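Local coordinates for glutaredoxin 2 (Salmonella enterica subsp. enterica serovar Typhimurium, PDB 3IR4), which binds glutathione and probably catalyses glutathione-dependent thiol-disulfide exchange, as expected of a glutaredoxin with a glutathione transferase-like fold, at residues Phe14-Lys17 / Ala18-Phe22; Asn36-Glu39 / Ala40-Arg44; Lys84-Pro87 / Ala88-Glu91; Arg94-Asn97 / Gly98-Asn101. All blocks are in the same frame, centred on the assembly; numbering follows the deposited sequence. Where two conformers were deposited one is given.

Contact 1. Residues Phe14-Lys17 / Ala18-Phe22; sequences FCVK and ARMIF. With GSH (glutathione), chain B.
Ala18 N donates to Phe14 O and Arg19 N to Cys15 O in the i to i+4 pattern of an alpha helix, but at the next residue Met20 N bonds to Lys17 O (3.2 Å) from well above the carbonyl plane and reaches Val16 O only weakly. Water 1 gives a bond to Lys17 O and accepts one from Ile21 N, bridging a backbone pair that stands 4.3 Å apart between Lys17 O and Ile21 N. Side chains meet this backbone mainly through their first carbons. The aliphatic stem of Arg19 lies along the Cys15 carbonyl, with CG 3.3 Å from Cys15 O. In Met20, a selenomethionine, CG sits beside the backbone N (chi1 -69°), which brings it back over the preceding turn, 3.2 Å from Val16 O and 4.4 Å from Val16 CG1. A bend at chi3 then leads the chain away from that turn. At the start of the segment glutathione packs over one face of the Phe14 ring: its CB1 stands 3.8 Å above the plane, over the centre, and the ligand sulfur SG2 lies at the ring edge, in its plane. Lys17 extends straight to His177, which its NZ binds. Cys12 and Cys15 form a CxxC sequence at the helix start, consistent with the thioredoxin-type motif. Helix 13-25 is the crossover of the beta-alpha-beta unit between strands 5-8 and 30-33; Ala18 and Arg19 rest on Leu6, Ile21 on Val69 of helix 65-74, and Met20 on Phe179 of helix 173-185.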
loop_
_atom_site.group_PDB
_atom_site.type_symbol
_atom_site.label_atom_id
_atom_site.label_comp_id
_atom_site.label_asym_id
_atom_site.label_seq_id
_atom_site.Cartn_x
_atom_site.Cartn_y
_atom_site.Cartn_z
ATOM N N PHE A 14 0.980 -1.941 -3.653
ATOM C CA PHE A 14 1.472 -3.306 -3.882
ATOM C C PHE A 14 2.773 -3.546 -3.119
ATOM O O PHE A 14 3.031 -4.652 -2.650
ATOM C CB PHE A 14 1.627 -3.546 -5.383
ATOM C CG PHE A 14 0.359 -3.403 -6.148
ATOM C CD1 PHE A 14 0.077 -2.256 -6.869
ATOM C CD2 PHE A 14 -0.623 -4.373 -6.072
ATOM C CE1 PHE A 14 -1.117 -2.142 -7.571
ATOM C CE2 PHE A 14 -1.820 -4.242 -6.771
ATOM C CZ PHE A 14 -2.057 -3.124 -7.512
ATOM N N CYS A 15 3.618 -2.531 -3.056
ATOM C CA CYS A 15 4.837 -2.609 -2.271
ATOM C C CYS A 15 4.548 -2.715 -0.775
ATOM O O CYS A 15 5.203 -3.479 -0.055
ATOM C CB CYS A 15 5.715 -1.414 -2.582
ATOM S SG CYS A 15 6.396 -1.481 -4.275
ATOM N N VAL A 16 3.545 -2.004 -0.294
ATOM C CA VAL A 16 3.134 -2.130 1.104
ATOM C C VAL A 16 2.691 -3.573 1.365
ATOM O O VAL A 16 3.077 -4.141 2.362
ATOM C CB VAL A 16 2.047 -1.089 1.450
ATOM C CG1 VAL A 16 1.476 -1.331 2.853
ATOM C CG2 VAL A 16 2.606 0.337 1.309
ATOM N N LYS A 17 1.916 -4.152 0.454
ATOM C CA LYS A 17 1.486 -5.547 0.605
ATOM C C LYS A 17 2.704 -6.462 0.834
ATOM O O LYS A 17 2.719 -7.291 1.730
ATOM C CB LYS A 17 0.694 -6.035 -0.614
ATOM C CG LYS A 17 -0.615 -5.307 -0.800
ATOM C CD LYS A 17 -1.373 -5.741 -2.031
ATOM C CE LYS A 17 -2.431 -4.759 -2.372
ATOM N NZ LYS A 17 -3.341 -5.199 -3.441
ATOM N N ALA A 18 3.708 -6.293 -0.023
ATOM C CA ALA A 18 4.916 -7.106 0.009
ATOM C C ALA A 18 5.706 -6.933 1.296
ATOM O O ALA A 18 6.378 -7.852 1.715
ATOM C CB ALA A 18 5.807 -6.812 -1.182
ATOM N N ARG A 19 5.624 -5.770 1.925
ATOM C CA ARG A 19 6.297 -5.511 3.188
ATOM C C ARG A 19 5.566 -6.078 4.398
ATOM O O ARG A 19 6.177 -6.277 5.447
ATOM C CB ARG A 19 6.438 -4.004 3.393
ATOM C CG ARG A 19 7.413 -3.384 2.438
ATOM C CD ARG A 19 7.356 -1.874 2.497
ATOM N NE ARG A 19 7.792 -1.440 3.814
ATOM C CZ ARG A 19 7.718 -0.201 4.276
ATOM N NH1 ARG A 19 7.195 0.758 3.531
ATOM N NH2 ARG A 19 8.164 0.070 5.500
HETATM N N MSE A 20 4.255 -6.272 4.292
HETATM C CA MSE A 20 3.480 -6.611 5.479
HETATM C C MSE A 20 3.880 -7.893 6.201
HETATM O O MSE A 20 3.953 -7.903 7.405
HETATM C CB MSE A 20 1.979 -6.649 5.174
HETATM C CG MSE A 20 1.399 -5.279 4.881
HETATM SE SE MSE A 20 -0.449 -5.349 4.312
HETATM C CE MSE A 20 -1.264 -5.854 5.980
ATOM N N ILE A 21 4.087 -8.987 5.466
ATOM C CA ILE A 21 4.384 -10.260 6.130
ATOM C C ILE A 21 5.723 -10.182 6.836
ATOM O O ILE A 21 5.901 -10.790 7.894
ATOM C CB ILE A 21 4.302 -11.486 5.183
ATOM C CG1 ILE A 21 2.872 -11.683 4.665
ATOM C CG2 ILE A 21 4.811 -12.778 5.882
ATOM C CD1 ILE A 21 1.852 -12.043 5.670
ATOM N N PHE A 22 6.699 -9.471 6.261
ATOM C CA PHE A 22 7.977 -9.315 6.938
ATOM C C PHE A 22 7.766 -8.727 8.328
ATOM O O PHE A 22 8.354 -9.147 9.318
ATOM C CB PHE A 22 8.938 -8.455 6.129
ATOM C CG PHE A 22 9.459 -9.123 4.899
ATOM C CD1 PHE A 22 10.527 -10.006 4.954
ATOM C CD2 PHE A 22 8.879 -8.871 3.658
ATOM C CE1 PHE A 22 11.016 -10.609 3.824
ATOM C CE2 PHE A 22 9.381 -9.493 2.518
ATOM C CZ PHE A 22 10.461 -10.357 2.610
HETATM N N1 GSH B . 0.504 -6.978 -10.248
HETATM C CA1 GSH B . 1.588 -6.216 -9.612
HETATM C C1 GSH B . 1.765 -6.677 -8.191
HETATM O O11 GSH B . 0.759 -7.179 -7.619
HETATM O O12 GSH B . 2.875 -6.526 -7.647
HETATM C CB1 GSH B . 1.237 -4.737 -9.678
HETATM C CG1 GSH B . 2.433 -3.869 -9.287
HETATM C CD1 GSH B . 2.306 -2.415 -9.689
HETATM O OE1 GSH B . 1.168 -1.970 -10.255
HETATM N N2 GSH B . 3.289 -1.594 -9.418
HETATM C CA2 GSH B . 3.388 -0.223 -9.907
HETATM C C2 GSH B . 4.470 -0.119 -10.930
HETATM O O2 GSH B . 5.579 -0.837 -10.777
HETATM C CB2 GSH B . 3.647 0.767 -8.747
HETATM S SG2 GSH B . 2.313 0.916 -7.511
HETATM N N3 GSH B . 4.323 0.716 -11.928
HETATM C CA3 GSH B . 5.175 0.676 -13.090
HETATM C C3 GSH B . 5.912 1.957 -13.188
HETATM O O31 GSH B . 5.929 2.730 -12.180
HETATM O O32 GSH B . 6.500 2.218 -14.269
HETATM O O HOH W 1 4.277 -9.404 2.682
#

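Contact 2. Residues Asn36-Glu39 / Ala40-Arg44; sequences NDDE and ATPTR
Asp38 grips Thr41 through both carboxylate oxygens. The backbone bond, from Thr41 N to Asp38 OD1, is 2.9 Å long and almost straight at 174°, although the donor stands 35° out of the carboxylate plane on the syn side. The hydroxyl bond is shorter: Thr41 OG1 gives its proton to the syn lone pair of Asp38 OD2 at 2.6 Å. With CG anti to the backbone N (chi1 178°), the Asp38 carboxylate is carried forward over the first turn, and the two bonds together should fix its rotation.

A second pair of hydrogen bonds converges on one carbonyl. Glu39 O accepts from Thr43 N in the carbonyl plane, at 3.2 Å, and from Thr43 OG1 at 2.7 Å, the hydroxyl coming in above that plane. Water 2 donates both to Thr43 OG1 and to Glu39 OE1, tying the extended glutamate chain to the same threonine.

Van der Waals contact comes from Pro42, whose CD lies 3.3 Å from Asp38 O and 3.4 Å from Glu39 O. Beyond the segments, Pro42 and Thr41 rest on Leu34, while Asn36 O binds Lys49 NZ, a residue of the glutathione pocket.

An aspartate accepting from the backbone N three residues on is the classic N-terminal helix cap; here the capping bond lies at the turn that leads into helix 40-46, which follows strand 30-33 in the thioredoxin-like domain.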
loop_
_atom_site.group_PDB
_atom_site.type_symbol
_atom_site.label_atom_id
_atom_site.label_comp_id
_atom_site.label_asym_id
_atom_site.label_seq_id
_atom_site.Cartn_x
_atom_site.Cartn_y
_atom_site.Cartn_z
ATOM N N ASN A 36 11.436 6.751 -9.167
ATOM C CA ASN A 36 10.252 6.416 -9.944
ATOM C C ASN A 36 10.480 6.380 -11.447
ATOM O O ASN A 36 9.743 5.693 -12.150
ATOM C CB ASN A 36 9.113 7.361 -9.600
ATOM C CG ASN A 36 7.750 6.830 -10.020
ATOM O OD1 ASN A 36 7.101 7.412 -10.900
ATOM N ND2 ASN A 36 7.297 5.729 -9.407
ATOM N N ASP A 37 11.499 7.094 -11.930
ATOM C CA ASP A 37 11.849 7.099 -13.350
ATOM C C ASP A 37 12.935 6.088 -13.723
ATOM O O ASP A 37 13.380 6.076 -14.859
ATOM C CB ASP A 37 12.255 8.519 -13.805
ATOM C CG ASP A 37 13.483 9.082 -13.085
ATOM O OD1 ASP A 37 14.066 10.101 -13.574
ATOM O OD2 ASP A 37 13.872 8.542 -12.030
ATOM N N ASP A 38 13.318 5.213 -12.794
ATOM C CA ASP A 38 14.395 4.262 -13.063
ATOM C C ASP A 38 13.866 3.013 -13.739
ATOM O O ASP A 38 13.304 2.140 -13.109
ATOM C CB ASP A 38 15.118 3.917 -11.761
ATOM C CG ASP A 38 16.234 2.900 -11.931
ATOM O OD1 ASP A 38 16.490 2.447 -13.060
ATOM O OD2 ASP A 38 16.839 2.586 -10.890
ATOM N N GLU A 39 14.016 2.957 -15.056
ATOM C CA GLU A 39 13.626 1.792 -15.832
ATOM C C GLU A 39 14.689 0.695 -15.779
ATOM O O GLU A 39 14.368 -0.494 -15.679
ATOM C CB GLU A 39 13.386 2.209 -17.287
ATOM C CG GLU A 39 12.938 1.060 -18.180
ATOM C CD GLU A 39 12.661 1.455 -19.624
ATOM O OE1 GLU A 39 12.249 0.575 -20.396
ATOM O OE2 GLU A 39 12.836 2.635 -19.986
ATOM N N ALA A 40 15.960 1.089 -15.808
ATOM C CA ALA A 40 17.067 0.143 -15.921
ATOM C C ALA A 40 17.200 -0.833 -14.766
ATOM O O ALA A 40 17.391 -2.017 -14.989
ATOM C CB ALA A 40 18.401 0.893 -16.167
ATOM N N THR A 41 17.056 -0.379 -13.522
ATOM C CA THR A 41 17.278 -1.287 -12.394
ATOM C C THR A 41 16.284 -2.433 -12.353
ATOM O O THR A 41 16.665 -3.589 -12.325
ATOM C CB THR A 41 17.325 -0.533 -11.078
ATOM O OG1 THR A 41 18.348 0.453 -11.184
ATOM C CG2 THR A 41 17.644 -1.490 -9.933
ATOM N N PRO A 42 14.988 -2.132 -12.316
ATOM C CA PRO A 42 14.063 -3.271 -12.302
ATOM C C PRO A 42 14.120 -4.119 -13.584
ATOM O O PRO A 42 13.918 -5.334 -13.543
ATOM C CB PRO A 42 12.686 -2.599 -12.144
ATOM C CG PRO A 42 12.885 -1.206 -12.625
ATOM C CD PRO A 42 14.278 -0.846 -12.264
ATOM N N THR A 43 14.395 -3.500 -14.722
ATOM C CA THR A 43 14.510 -4.243 -15.975
ATOM C C THR A 43 15.662 -5.244 -15.916
ATOM O O THR A 43 15.524 -6.350 -16.434
ATOM C CB THR A 43 14.642 -3.306 -17.170
ATOM O OG1 THR A 43 13.458 -2.516 -17.247
ATOM C CG2 THR A 43 14.774 -4.108 -18.473
ATOM N N ARG A 44 16.775 -4.894 -15.271
ATOM C CA ARG A 44 17.882 -5.848 -15.145
ATOM C C ARG A 44 17.392 -7.066 -14.345
ATOM O O ARG A 44 17.655 -8.227 -14.695
ATOM C CB ARG A 44 19.084 -5.194 -14.463
ATOM C CG ARG A 44 20.390 -5.923 -14.671
ATOM C CD ARG A 44 21.559 -5.156 -14.068
ATOM N NE ARG A 44 21.479 -3.738 -14.409
ATOM C CZ ARG A 44 21.272 -2.749 -13.541
ATOM N NH1 ARG A 44 21.200 -1.505 -13.992
ATOM N NH2 ARG A 44 21.174 -2.987 -12.239
HETATM O O HOH W 2 11.856 -1.972 -19.462
#

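Contact 3. Residues Lys84-Pro87 / Ala88-Glu91; sequences KRNP and AIEE. With SO4 (sulfate ion), chain F.
Asn86 caps the first turn of helix 87-97: its OD1 accepts from Ala88 N at 2.9 Å, the donor standing 58° above the amide carbonyl plane. The same oxygen touches Ala88 CB at 3.4 Å. Because CG is anti to the backbone N (chi1 -178°), the amide reaches forward to that N-H, while Asn86 CB packs against Ile89 CG1 at 3.9 Å, the two side chains crossing at about a right angle. Asn86 O accepts from Ile89 N and, weakly, from Glu90 N. This is an asparagine N-cap with proline at the first helical position, where the ring costs no hydrogen bond within the helix. Pro87 O takes the first i to i+4 bond that is not weak, from Glu91 N at 3.0 Å, and water 3 donates to it and to Glu90 OE1.

Further out, Arg85 holds a sulfate, probably from the crystallisation liquor, in a two-pronged grip at its guanidinium edge: NH1 to O1 at 2.8 Å and NH2 to O2 at 2.9 Å. His177 NE2 binds the same anion. Asp174 of helix 173-185 holds both neighbours, pairing with Arg85 NE in a salt bridge and accepting from Asn86 N, while Ile89 is buried against Leu157 and Leu160 of helix 143-160.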
loop_
_atom_site.group_PDB
_atom_site.type_symbol
_atom_site.label_atom_id
_atom_site.label_comp_id
_atom_site.label_asym_id
_atom_site.label_seq_id
_atom_site.Cartn_x
_atom_site.Cartn_y
_atom_site.Cartn_z
ATOM N N LYS A 84 -10.528 -16.939 6.716
ATOM C CA LYS A 84 -11.437 -16.774 5.616
ATOM C C LYS A 84 -11.446 -15.321 5.171
ATOM O O LYS A 84 -11.038 -14.407 5.910
ATOM C CB LYS A 84 -12.859 -17.192 6.013
ATOM C CG LYS A 84 -13.557 -16.268 7.012
ATOM C CD LYS A 84 -14.941 -16.752 7.394
ATOM C CE LYS A 84 -14.939 -17.980 8.241
ATOM N NZ LYS A 84 -14.320 -17.744 9.568
ATOM N N ARG A 85 -11.912 -15.145 3.954
ATOM C CA ARG A 85 -12.123 -13.828 3.383
ATOM C C ARG A 85 -13.603 -13.516 3.331
ATOM O O ARG A 85 -14.433 -14.416 3.325
ATOM C CB ARG A 85 -11.497 -13.736 2.020
ATOM C CG ARG A 85 -9.992 -13.852 2.181
ATOM C CD ARG A 85 -9.260 -13.926 0.917
ATOM N NE ARG A 85 -9.229 -12.652 0.206
ATOM C CZ ARG A 85 -8.669 -12.542 -0.984
ATOM N NH1 ARG A 85 -8.076 -13.581 -1.543
ATOM N NH2 ARG A 85 -8.696 -11.389 -1.606
ATOM N N ASN A 86 -13.934 -12.237 3.281
ATOM C CA ASN A 86 -15.284 -11.746 3.310
ATOM C C ASN A 86 -15.580 -11.094 1.951
ATOM O O ASN A 86 -14.976 -10.074 1.608
ATOM C CB ASN A 86 -15.431 -10.714 4.443
ATOM C CG ASN A 86 -16.836 -10.180 4.558
ATOM O OD1 ASN A 86 -17.696 -10.494 3.721
ATOM N ND2 ASN A 86 -17.099 -9.378 5.585
ATOM N N PRO A 87 -16.516 -11.659 1.169
ATOM C CA PRO A 87 -16.824 -11.053 -0.105
ATOM C C PRO A 87 -17.194 -9.560 0.006
ATOM O O PRO A 87 -16.970 -8.800 -0.955
ATOM C CB PRO A 87 -18.010 -11.882 -0.589
ATOM C CG PRO A 87 -17.765 -13.231 0.000
ATOM C CD PRO A 87 -17.286 -12.898 1.386
ATOM N N ALA A 88 -17.804 -9.154 1.119
ATOM C CA ALA A 88 -18.150 -7.745 1.329
ATOM C C ALA A 88 -16.916 -6.839 1.305
ATOM O O ALA A 88 -16.985 -5.688 0.844
ATOM C CB ALA A 88 -18.950 -7.530 2.623
ATOM N N ILE A 89 -15.783 -7.330 1.803
ATOM C CA ILE A 89 -14.550 -6.542 1.834
ATOM C C ILE A 89 -13.993 -6.395 0.415
ATOM O O ILE A 89 -13.597 -5.324 0.007
ATOM C CB ILE A 89 -13.519 -7.141 2.808
ATOM C CG1 ILE A 89 -14.054 -7.049 4.254
ATOM C CG2 ILE A 89 -12.177 -6.452 2.681
ATOM C CD1 ILE A 89 -14.194 -5.690 4.852
ATOM N N GLU A 90 -14.002 -7.475 -0.361
ATOM C CA GLU A 90 -13.544 -7.420 -1.737
ATOM C C GLU A 90 -14.391 -6.385 -2.506
ATOM O O GLU A 90 -13.864 -5.596 -3.266
ATOM C CB GLU A 90 -13.613 -8.802 -2.378
ATOM C CG GLU A 90 -13.163 -8.867 -3.820
ATOM C CD GLU A 90 -13.359 -10.256 -4.416
ATOM O OE1 GLU A 90 -14.515 -10.749 -4.400
ATOM O OE2 GLU A 90 -12.374 -10.839 -4.905
ATOM N N GLU A 91 -15.691 -6.390 -2.273
ATOM C CA GLU A 91 -16.606 -5.482 -2.962
ATOM C C GLU A 91 -16.372 -4.032 -2.543
ATOM O O GLU A 91 -16.313 -3.131 -3.389
ATOM C CB GLU A 91 -18.040 -5.906 -2.664
ATOM C CG GLU A 91 -19.159 -4.974 -3.108
ATOM C CD GLU A 91 -20.560 -5.486 -2.659
ATOM O OE1 GLU A 91 -20.890 -5.525 -1.436
ATOM O OE2 GLU A 91 -21.357 -5.836 -3.546
HETATM S S SO4 F . -6.497 -12.215 -4.512
HETATM O O1 SO4 F . -6.920 -13.583 -4.129
HETATM O O2 SO4 F . -7.684 -11.360 -4.303
HETATM O O3 SO4 F . -5.397 -11.841 -3.621
HETATM O O4 SO4 F . -6.146 -12.230 -5.925
HETATM O O HOH W 3 -17.028 -9.635 -3.650
#

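Contact 4. Residues Arg94-Asn97 / Gly98-Asn101; sequences RKVN and GYVN
Val96 meets both Tyr99 and Val100, and the close packing gathers round its carbonyl. Val96 O accepts from Val100 N at 2.9 Å, nearly along the C=O axis, and from Tyr99 N at 3.0 Å, a donor 54° above the carbonyl plane. It also lies over one face of the Tyr99 ring, offset toward the rim. That position follows from chi1 of 68°, which sets the ring between the backbone N and the carbonyl carbon and turns it back over residues 95 and 96; Tyr99 CE1 comes within 3.8 Å of Val96 CA. On the neighbouring flank, Val96 CG1 packs on Val100 CB at 4.1 Å. The phenol is anchored beyond the segments: Tyr99 OH bonds to Asp153, which also forms a salt bridge with Lys95 NZ, and Lys149 makes a cation-pi contact with the ring.

The other side is looser. Gly98 N has two weak bonds, to Arg94 O and Lys95 O, and exposed Asn97 meets Val100 only lightly, OD1 lying 3.9 Å from Val100 CG1. Water 4 donates to Asn97 O and accepts from Asn101 N, spanning the i to i+4 positions.

Val96 and Val100 face Leu181 of helix 173-185. The arrangement is a junction between helix 87-97 and helix 101-108 in the all-helical C-terminal domain.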
loop_
_atom_site.group_PDB
_atom_site.type_symbol
_atom_site.label_atom_id
_atom_site.label_comp_id
_atom_site.label_asym_id
_atom_site.label_seq_id
_atom_site.Cartn_x
_atom_site.Cartn_y
_atom_site.Cartn_z
ATOM N N ARG A 94 -13.127 -2.838 -4.083
ATOM C CA ARG A 94 -13.270 -2.598 -5.514
ATOM C C ARG A 94 -13.891 -1.211 -5.730
ATOM O O ARG A 94 -13.390 -0.400 -6.514
ATOM C CB ARG A 94 -14.179 -3.662 -6.119
ATOM C CG ARG A 94 -14.231 -3.665 -7.646
ATOM C CD ARG A 94 -15.537 -4.225 -8.164
ATOM N NE ARG A 94 -16.608 -3.311 -7.760
ATOM C CZ ARG A 94 -16.852 -2.121 -8.314
ATOM N NH1 ARG A 94 -16.131 -1.677 -9.341
ATOM N NH2 ARG A 94 -17.826 -1.362 -7.832
ATOM N N LYS A 95 -14.949 -0.915 -4.985
ATOM C CA LYS A 95 -15.653 0.372 -5.089
ATOM C C LYS A 95 -14.728 1.534 -4.726
ATOM O O LYS A 95 -14.570 2.477 -5.493
ATOM C CB LYS A 95 -16.900 0.359 -4.189
ATOM C CG LYS A 95 -17.641 1.684 -4.138
ATOM C CD LYS A 95 -18.970 1.616 -3.401
ATOM C CE LYS A 95 -18.784 1.309 -1.942
ATOM N NZ LYS A 95 -17.805 2.196 -1.260
ATOM N N VAL A 96 -14.078 1.448 -3.571
ATOM C CA VAL A 96 -13.234 2.552 -3.118
ATOM C C VAL A 96 -11.996 2.747 -4.009
ATOM O O VAL A 96 -11.665 3.892 -4.399
ATOM C CB VAL A 96 -12.881 2.406 -1.630
ATOM C CG1 VAL A 96 -11.890 3.483 -1.196
ATOM C CG2 VAL A 96 -14.161 2.463 -0.787
ATOM N N ASN A 97 -11.307 1.651 -4.348
ATOM C CA ASN A 97 -10.152 1.741 -5.234
ATOM C C ASN A 97 -10.524 2.306 -6.587
ATOM O O ASN A 97 -9.662 2.807 -7.296
ATOM C CB ASN A 97 -9.416 0.411 -5.369
ATOM C CG ASN A 97 -8.493 0.132 -4.187
ATOM O OD1 ASN A 97 -7.687 0.975 -3.787
ATOM N ND2 ASN A 97 -8.553 -1.083 -3.669
ATOM N N GLY A 98 -11.794 2.261 -6.947
ATOM C CA GLY A 98 -12.253 2.821 -8.187
ATOM C C GLY A 98 -12.200 4.340 -8.263
ATOM O O GLY A 98 -12.090 4.866 -9.372
ATOM N N TYR A 99 -12.288 5.049 -7.129
ATOM C CA TYR A 99 -12.241 6.537 -7.121
ATOM C C TYR A 99 -11.122 7.147 -6.274
ATOM O O TYR A 99 -10.798 8.320 -6.442
ATOM C CB TYR A 99 -13.556 7.188 -6.668
ATOM C CG TYR A 99 -13.938 7.009 -5.232
ATOM C CD1 TYR A 99 -14.736 5.949 -4.828
ATOM C CD2 TYR A 99 -13.483 7.886 -4.250
ATOM C CE1 TYR A 99 -15.115 5.787 -3.482
ATOM C CE2 TYR A 99 -13.826 7.730 -2.925
ATOM C CZ TYR A 99 -14.630 6.685 -2.537
ATOM O OH TYR A 99 -14.950 6.553 -1.204
ATOM N N VAL A 100 -10.523 6.370 -5.395
ATOM C CA VAL A 100 -9.624 6.900 -4.380
ATOM C C VAL A 100 -8.385 7.574 -4.947
ATOM O O VAL A 100 -7.811 8.449 -4.293
ATOM C CB VAL A 100 -9.254 5.815 -3.349
ATOM C CG1 VAL A 100 -8.240 4.838 -3.917
ATOM C CG2 VAL A 100 -8.718 6.431 -2.074
ATOM N N ASN A 101 -7.954 7.188 -6.142
ATOM C CA ASN A 101 -6.759 7.768 -6.704
ATOM C C ASN A 101 -6.942 9.256 -7.021
ATOM O O ASN A 101 -5.935 9.952 -7.165
ATOM C CB ASN A 101 -6.247 7.010 -7.899
ATOM C CG ASN A 101 -5.310 5.909 -7.514
ATOM O OD1 ASN A 101 -4.854 5.869 -6.368
ATOM N ND2 ASN A 101 -4.961 5.060 -8.457
HETATM O O HOH W 4 -9.010 5.346 -8.145
#

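The four contacts follow one another along the chain without overlap. Contacts 1 and 2 belong to the thioredoxin-like N-terminal domain, on helices 13-25 and 40-46, their centres 20 Å apart; strand 30-33 comes between these helices. Contacts 3 and 4 both use helix 87-97, contact 3 at its start and contact 4 further along, toward helix 101-108, with centres 15 Å apart. Contact 1 is the most central, its centre about 7 Å from that of the chain, whereas contacts 2 and 3 lie on opposite sides, 35 Å between centres. Helix 173-185 touches contacts 1, 3 and 4, linking the thioredoxin-like domain to the helical one, both of which line the glutathione pocket.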